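Local coordinates for LbaCas13a H328A (C2c2) (Lachnospiraceae bacterium NK4A179, PDB 5WLH), which binds a CRISPR guide RNA and, as a Cas13a enzyme, probably cleaves RNA under its direction, at residues Y231-R234 / A235-Q238; F118-Y121 / A122-Y126. All blocks are in the same frame, centred on the assembly; numbering follows the deposited sequence.

Interaction 1. Residues Y231-R234 / A235-Q238; sequences YHVR and AKSQ. With nucleotides of chain B.
At the start of helix 233-244, His-232 takes the N-cap position, and its O accepts the N-H of Lys-236 at 2.9 Å. The same residue has positive phi (48°) and closes helix 218-230 in a Schellman motif; it therefore both ends one helix and caps the next. Lys-236 folds back over this joint. Its chain is bent at chi2, chi3 and chi4, which brings NZ within 3.3 Å of Tyr-231 O in a weak hydrogen bond; the stronger partner of NZ is Glu-123. One turn on, Ser-237 OG bonds to Arg-234 O at 3.2 Å, tilted from the carbonyl plane. The Arg-234 chain runs extended from CG to NE toward the RNA. The A20 phosphate of chain B sits at the guanidinium edge. NE makes weak bonds to its OP1 (3.2 Å) and OP2 (3.4 Å), while NH1 pairs with Glu-228. Gln-238 NE2 lies 3.5 Å from O2' of A13 of chain B, and OE1 is hydrogen-bonded to the Tyr-126 hydroxyl. Shortening Gln-238 to an alanine would probably leave the Tyr-126 hydroxyl without this partner and open a gap beside the A13 and A14 sugars. These contacts involve phosphate and sugar, consistent with recognition of the RNA backbone.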
loop_
_atom_site.group_PDB
_atom_site.type_symbol
_atom_site.label_atom_id
_atom_site.label_comp_id
_atom_site.label_asym_id
_atom_site.label_seq_id
_atom_site.Cartn_x
_atom_site.Cartn_y
_atom_site.Cartn_z
ATOM N N TYR A 231 -23.452 -22.429 22.481
ATOM C CA TYR A 231 -22.742 -22.206 23.734
ATOM C C TYR A 231 -21.260 -21.926 23.522
ATOM O O TYR A 231 -20.522 -21.815 24.505
ATOM C CB TYR A 231 -22.917 -23.403 24.666
ATOM C CG TYR A 231 -24.298 -23.463 25.283
ATOM C CD1 TYR A 231 -24.706 -22.517 26.225
ATOM C CD2 TYR A 231 -25.199 -24.457 24.916
ATOM C CE1 TYR A 231 -25.981 -22.565 26.783
ATOM C CE2 TYR A 231 -26.473 -24.510 25.467
ATOM C CZ TYR A 231 -26.859 -23.566 26.399
ATOM O OH TYR A 231 -28.129 -23.630 26.944
ATOM N N HIS A 232 -20.829 -21.808 22.267
ATOM C CA HIS A 232 -19.450 -21.465 21.895
ATOM C C HIS A 232 -18.419 -22.299 22.649
ATOM O O HIS A 232 -17.426 -21.784 23.166
ATOM C CB HIS A 232 -19.198 -19.976 22.116
ATOM C CG HIS A 232 -20.164 -19.097 21.395
ATOM N ND1 HIS A 232 -21.196 -18.445 22.035
ATOM C CD2 HIS A 232 -20.264 -18.768 20.086
ATOM C CE1 HIS A 232 -21.887 -17.748 21.152
ATOM N NE2 HIS A 232 -21.343 -17.928 19.961
ATOM N N VAL A 233 -18.635 -23.615 22.688
ATOM C CA VAL A 233 -17.773 -24.433 23.532
ATOM C C VAL A 233 -16.347 -24.460 22.992
ATOM O O VAL A 233 -15.389 -24.526 23.769
ATOM C CB VAL A 233 -18.342 -25.849 23.688
ATOM C CG1 VAL A 233 -19.676 -25.793 24.435
ATOM C CG2 VAL A 233 -18.501 -26.500 22.326
ATOM N N ARG A 234 -16.180 -24.395 21.669
ATOM C CA ARG A 234 -14.835 -24.375 21.095
ATOM C C ARG A 234 -14.096 -23.094 21.467
ATOM O O ARG A 234 -12.991 -23.140 22.017
ATOM C CB ARG A 234 -14.908 -24.521 19.577
ATOM C CG ARG A 234 -15.218 -25.934 19.124
ATOM C CD ARG A 234 -15.628 -25.974 17.665
ATOM N NE ARG A 234 -15.899 -27.356 17.269
ATOM C CZ ARG A 234 -16.985 -28.030 17.638
ATOM N NH1 ARG A 234 -17.892 -27.441 18.407
ATOM N NH2 ARG A 234 -17.158 -29.292 17.251
ATOM N N ALA A 235 -14.701 -21.940 21.175
ATOM C CA ALA A 235 -14.024 -20.667 21.413
ATOM C C ALA A 235 -13.786 -20.435 22.898
ATOM O O ALA A 235 -12.728 -19.916 23.286
ATOM C CB ALA A 235 -14.837 -19.522 20.814
ATOM N N LYS A 236 -14.752 -20.823 23.745
ATOM C CA LYS A 236 -14.604 -20.625 25.185
ATOM C C LYS A 236 -13.404 -21.361 25.749
ATOM O O LYS A 236 -12.821 -20.919 26.744
ATOM C CB LYS A 236 -15.860 -21.083 25.930
ATOM C CG LYS A 236 -17.011 -20.098 25.920
ATOM C CD LYS A 236 -17.824 -20.211 27.214
ATOM C CE LYS A 236 -17.783 -21.626 27.788
ATOM N NZ LYS A 236 -18.509 -22.617 26.946
ATOM N N SER A 237 -13.057 -22.506 25.178
ATOM C CA SER A 237 -11.930 -23.275 25.659
ATOM C C SER A 237 -10.643 -22.979 24.901
ATOM O O SER A 237 -9.584 -23.436 25.327
ATOM C CB SER A 237 -12.243 -24.776 25.589
ATOM O OG SER A 237 -12.228 -25.243 24.254
ATOM N N GLN A 238 -10.699 -22.225 23.805
ATOM C CA GLN A 238 -9.513 -22.146 22.957
ATOM C C GLN A 238 -9.054 -20.733 22.599
ATOM O O GLN A 238 -7.857 -20.527 22.386
ATOM C CB GLN A 238 -9.757 -22.938 21.672
ATOM C CG GLN A 238 -9.820 -24.444 21.905
ATOM C CD GLN A 238 -10.142 -25.202 20.643
ATOM O OE1 GLN A 238 -10.528 -26.366 20.694
ATOM N NE2 GLN A 238 -9.979 -24.548 19.496
ATOM P P A B 20 -13.056 -27.605 14.950
ATOM O OP1 A B 20 -12.926 -26.917 16.252
ATOM O OP2 A B 20 -14.220 -28.442 14.573
ATOM O "O5'" A B 20 -12.914 -26.482 13.840
ATOM C "C5'" A B 20 -11.932 -25.468 13.957
ATOM C "C4'" A B 20 -11.833 -24.679 12.680
ATOM O "O4'" A B 20 -11.354 -25.529 11.612
ATOM C "C3'" A B 20 -13.138 -24.144 12.140
ATOM O "O3'" A B 20 -13.588 -22.999 12.824
ATOM C "C2'" A B 20 -12.798 -23.907 10.676
ATOM O "O2'" A B 20 -11.984 -22.749 10.532
ATOM C "C1'" A B 20 -11.938 -25.134 10.388
ATOM N N9 A B 20 -12.767 -26.251 9.895
ATOM C C8 A B 20 -13.287 -27.307 10.607
ATOM N N7 A B 20 -14.006 -28.126 9.876
ATOM C C5 A B 20 -13.947 -27.574 8.601
ATOM C C6 A B 20 -14.502 -27.955 7.370
ATOM N N6 A B 20 -15.254 -29.035 7.190
ATOM N N1 A B 20 -14.256 -27.178 6.304
ATOM C C2 A B 20 -13.502 -26.083 6.462
ATOM N N3 A B 20 -12.935 -25.615 7.568
ATOM C C4 A B 20 -13.196 -26.418 8.606
ATOM P P A B 14 -4.135 -26.519 20.290
ATOM O OP1 A B 14 -4.381 -27.180 21.595
ATOM O OP2 A B 14 -2.829 -26.732 19.632
ATOM O "O5'" A B 14 -5.263 -26.923 19.249
ATOM C "C5'" A B 14 -6.635 -26.870 19.617
ATOM C "C4'" A B 14 -7.509 -27.196 18.438
ATOM O "O4'" A B 14 -7.262 -26.252 17.371
ATOM C "C3'" A B 14 -7.274 -28.551 17.796
ATOM O "O3'" A B 14 -7.987 -29.564 18.468
ATOM C "C2'" A B 14 -7.780 -28.344 16.381
ATOM O "O2'" A B 14 -9.204 -28.410 16.377
ATOM C "C1'" A B 14 -7.394 -26.890 16.126
ATOM N N9 A B 14 -6.136 -26.728 15.381
ATOM C C8 A B 14 -4.915 -26.371 15.897
ATOM N N7 A B 14 -4.005 -26.279 14.978
ATOM C C5 A B 14 -4.656 -26.569 13.797
ATOM C C6 A B 14 -4.221 -26.621 12.466
ATOM N N6 A B 14 -2.954 -26.367 12.097
ATOM N N1 A B 14 -5.131 -26.945 11.524
ATOM C C2 A B 14 -6.395 -27.193 11.883
ATOM N N3 A B 14 -6.916 -27.170 13.110
ATOM C C4 A B 14 -5.985 -26.847 14.029
ATOM P P A B 13 -0.064 -22.902 18.818
ATOM O OP1 A B 13 0.569 -23.578 19.963
ATOM O OP2 A B 13 0.216 -23.381 17.441
ATOM O "O5'" A B 13 -1.650 -23.003 18.923
ATOM C "C5'" A B 13 -2.337 -22.581 20.094
ATOM C "C4'" A B 13 -3.832 -22.698 19.901
ATOM O "O4'" A B 13 -4.246 -21.831 18.819
ATOM C "C3'" A B 13 -4.319 -24.065 19.467
ATOM O "O3'" A B 13 -4.437 -24.972 20.547
ATOM C "C2'" A B 13 -5.633 -23.744 18.781
ATOM O "O2'" A B 13 -6.633 -23.458 19.749
ATOM C "C1'" A B 13 -5.273 -22.445 18.072
ATOM N N9 A B 13 -4.784 -22.665 16.700
ATOM C C8 A B 13 -3.494 -22.565 16.213
ATOM N N7 A B 13 -3.410 -22.786 14.914
ATOM C C5 A B 13 -4.721 -23.059 14.534
ATOM C C6 A B 13 -5.306 -23.387 13.296
ATOM N N6 A B 13 -4.627 -23.494 12.151
ATOM N N1 A B 13 -6.635 -23.607 13.282
ATOM C C2 A B 13 -7.337 -23.499 14.420
ATOM N N3 A B 13 -6.908 -23.187 15.638
ATOM C C4 A B 13 -5.573 -22.979 15.618
#

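Interaction 2. Residues F118-Y121 / A122-Y126; sequences FEKY and AELSY
Four consecutive backbone bonds, from Ala-122 N to Phe-118 O through Ser-125 N to Tyr-121 O, join residues four apart in regular alpha-helical fashion. The last is the shortest, 2.7 Å between Ser-125 N and Tyr-121 O. Tyr-126 N continues the pattern with a bond of 3.1 Å to Ala-122 O. Side chains of the second turn pack against carbonyls of the first. Ala-122 CB lies 3.4 Å from Glu-119 O. Glu-123 CG comes closer still, 3.2 Å from the same oxygen. Here CG is anti to the carbonyl carbon (chi1 -61°) and lies back beside the first turn, and the bend at chi2 then turns the carboxylate toward the C-terminal end of the helix. Glu-119 OE1 and Glu-123 OE2 are 4.6 Å apart. Like charges at this spacing would be costly alone, but nearby lysines probably offset them: Lys-236 forms a salt bridge with Glu-123, and Lys-116 does so with Glu-119. On another side of the helix, Leu-124 CG rests 3.5 Å from Lys-120 O, and its side chain runs beside the aliphatic part of Lys-120, with CD of the lysine 4.3 Å from CG of the leucine.

All this belongs to helix 115-130, packed among helices 146-155, 218-230 and 233-244, its nearest atom about 5 Å from the RNA. The Tyr-121 side chain leaves the helix with CG anti to the backbone N (chi1 179°). Its hydroxyl bonds to Asp-224, and its ring stacks with Phe-139. Ser-125 CB sits 3.3 Å from Tyr-121 O, while its OG is hydrogen-bonded to Glu-228 and Arg-220.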
loop_
_atom_site.group_PDB
_atom_site.type_symbol
_atom_site.label_atom_id
_atom_site.label_comp_id
_atom_site.label_asym_id
_atom_site.label_seq_id
_atom_site.Cartn_x
_atom_site.Cartn_y
_atom_site.Cartn_z
ATOM N N PHE A 118 -28.044 -27.704 29.673
ATOM C CA PHE A 118 -27.884 -27.662 28.222
ATOM C C PHE A 118 -26.468 -27.244 27.840
ATOM O O PHE A 118 -25.869 -27.819 26.923
ATOM C CB PHE A 118 -28.900 -26.694 27.611
ATOM C CG PHE A 118 -30.303 -27.243 27.491
ATOM C CD1 PHE A 118 -30.538 -28.485 26.929
ATOM C CD2 PHE A 118 -31.389 -26.486 27.911
ATOM C CE1 PHE A 118 -31.838 -28.978 26.805
ATOM C CE2 PHE A 118 -32.679 -26.958 27.795
ATOM C CZ PHE A 118 -32.907 -28.215 27.237
ATOM N N GLU A 119 -25.907 -26.255 28.538
ATOM C CA GLU A 119 -24.528 -25.862 28.252
ATOM C C GLU A 119 -23.559 -26.991 28.565
ATOM O O GLU A 119 -22.608 -27.225 27.810
ATOM C CB GLU A 119 -24.142 -24.610 29.035
ATOM C CG GLU A 119 -22.722 -24.134 28.720
ATOM C CD GLU A 119 -22.171 -23.159 29.746
ATOM O OE1 GLU A 119 -21.468 -22.205 29.341
ATOM O OE2 GLU A 119 -22.442 -23.344 30.954
ATOM N N LYS A 120 -23.775 -27.693 29.681
ATOM C CA LYS A 120 -22.928 -28.830 30.020
ATOM C C LYS A 120 -23.060 -29.943 28.987
ATOM O O LYS A 120 -22.066 -30.582 28.622
ATOM C CB LYS A 120 -23.278 -29.341 31.416
ATOM C CG LYS A 120 -22.683 -30.695 31.746
ATOM C CD LYS A 120 -21.225 -30.578 32.142
ATOM C CE LYS A 120 -20.865 -31.652 33.153
ATOM N NZ LYS A 120 -21.896 -31.756 34.225
ATOM N N TYR A 121 -24.286 -30.196 28.515
ATOM C CA TYR A 121 -24.500 -31.108 27.397
ATOM C C TYR A 121 -23.654 -30.717 26.192
ATOM O O TYR A 121 -23.008 -31.562 25.563
ATOM C CB TYR A 121 -25.981 -31.099 27.017
ATOM C CG TYR A 121 -26.349 -31.994 25.860
ATOM C CD1 TYR A 121 -26.251 -31.553 24.537
ATOM C CD2 TYR A 121 -26.830 -33.273 26.090
ATOM C CE1 TYR A 121 -26.599 -32.380 23.486
ATOM C CE2 TYR A 121 -27.194 -34.097 25.049
ATOM C CZ TYR A 121 -27.074 -33.657 23.758
ATOM O OH TYR A 121 -27.443 -34.510 22.751
ATOM N N ALA A 122 -23.689 -29.435 25.832
ATOM C CA ALA A 122 -22.908 -28.952 24.700
ATOM C C ALA A 122 -21.420 -29.191 24.919
ATOM O O ALA A 122 -20.705 -29.588 23.992
ATOM C CB ALA A 122 -23.190 -27.472 24.478
ATOM N N GLU A 123 -20.938 -28.952 26.139
ATOM C CA GLU A 123 -19.532 -29.211 26.452
ATOM C C GLU A 123 -19.193 -30.678 26.247
ATOM O O GLU A 123 -18.202 -31.019 25.586
ATOM C CB GLU A 123 -19.227 -28.797 27.895
ATOM C CG GLU A 123 -19.439 -27.329 28.194
ATOM C CD GLU A 123 -18.251 -26.484 27.806
ATOM O OE1 GLU A 123 -17.188 -27.065 27.486
ATOM O OE2 GLU A 123 -18.374 -25.242 27.833
ATOM N N LEU A 124 -20.013 -31.567 26.807
ATOM C CA LEU A 124 -19.751 -32.993 26.666
ATOM C C LEU A 124 -19.935 -33.467 25.230
ATOM O O LEU A 124 -19.250 -34.404 24.806
ATOM C CB LEU A 124 -20.651 -33.790 27.608
ATOM C CG LEU A 124 -20.389 -33.565 29.099
ATOM C CD1 LEU A 124 -21.120 -34.612 29.933
ATOM C CD2 LEU A 124 -18.887 -33.565 29.407
ATOM N N SER A 125 -20.846 -32.848 24.471
ATOM C CA SER A 125 -21.004 -33.207 23.062
ATOM C C SER A 125 -19.722 -32.927 22.289
ATOM O O SER A 125 -19.264 -33.750 21.491
ATOM C CB SER A 125 -22.163 -32.432 22.447
ATOM O OG SER A 125 -22.259 -32.687 21.058
ATOM N N TYR A 126 -19.131 -31.756 22.532
ATOM C CA TYR A 126 -17.859 -31.396 21.914
ATOM C C TYR A 126 -16.739 -32.321 22.383
ATOM O O TYR A 126 -15.981 -32.861 21.568
ATOM C CB TYR A 126 -17.539 -29.936 22.242
ATOM C CG TYR A 126 -16.161 -29.492 21.811
ATOM C CD1 TYR A 126 -15.713 -29.721 20.518
ATOM C CD2 TYR A 126 -15.310 -28.838 22.698
ATOM C CE1 TYR A 126 -14.452 -29.316 20.114
ATOM C CE2 TYR A 126 -14.045 -28.432 22.304
ATOM C CZ TYR A 126 -13.623 -28.672 21.013
ATOM O OH TYR A 126 -12.372 -28.273 20.613
#

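Overall arrangement
From the N terminus, interaction 2 comes first, within helix 115-130. Interaction 1 follows about a hundred residues later, at the joint of helices 218-230 and 233-244. Each is local, so neither closes a long loop, and the two lie in series without nesting or crossing. In space their centres are 11 Å apart and they touch directly. A salt bridge joins Lys-236 NZ to Glu-123 OE2 at 2.8 Å, and Tyr-231 packs on Phe-118 and Glu-119. Together they bind helix 115-130 to the helix joint. Interaction 1 lies on the side of this group that meets the RNA.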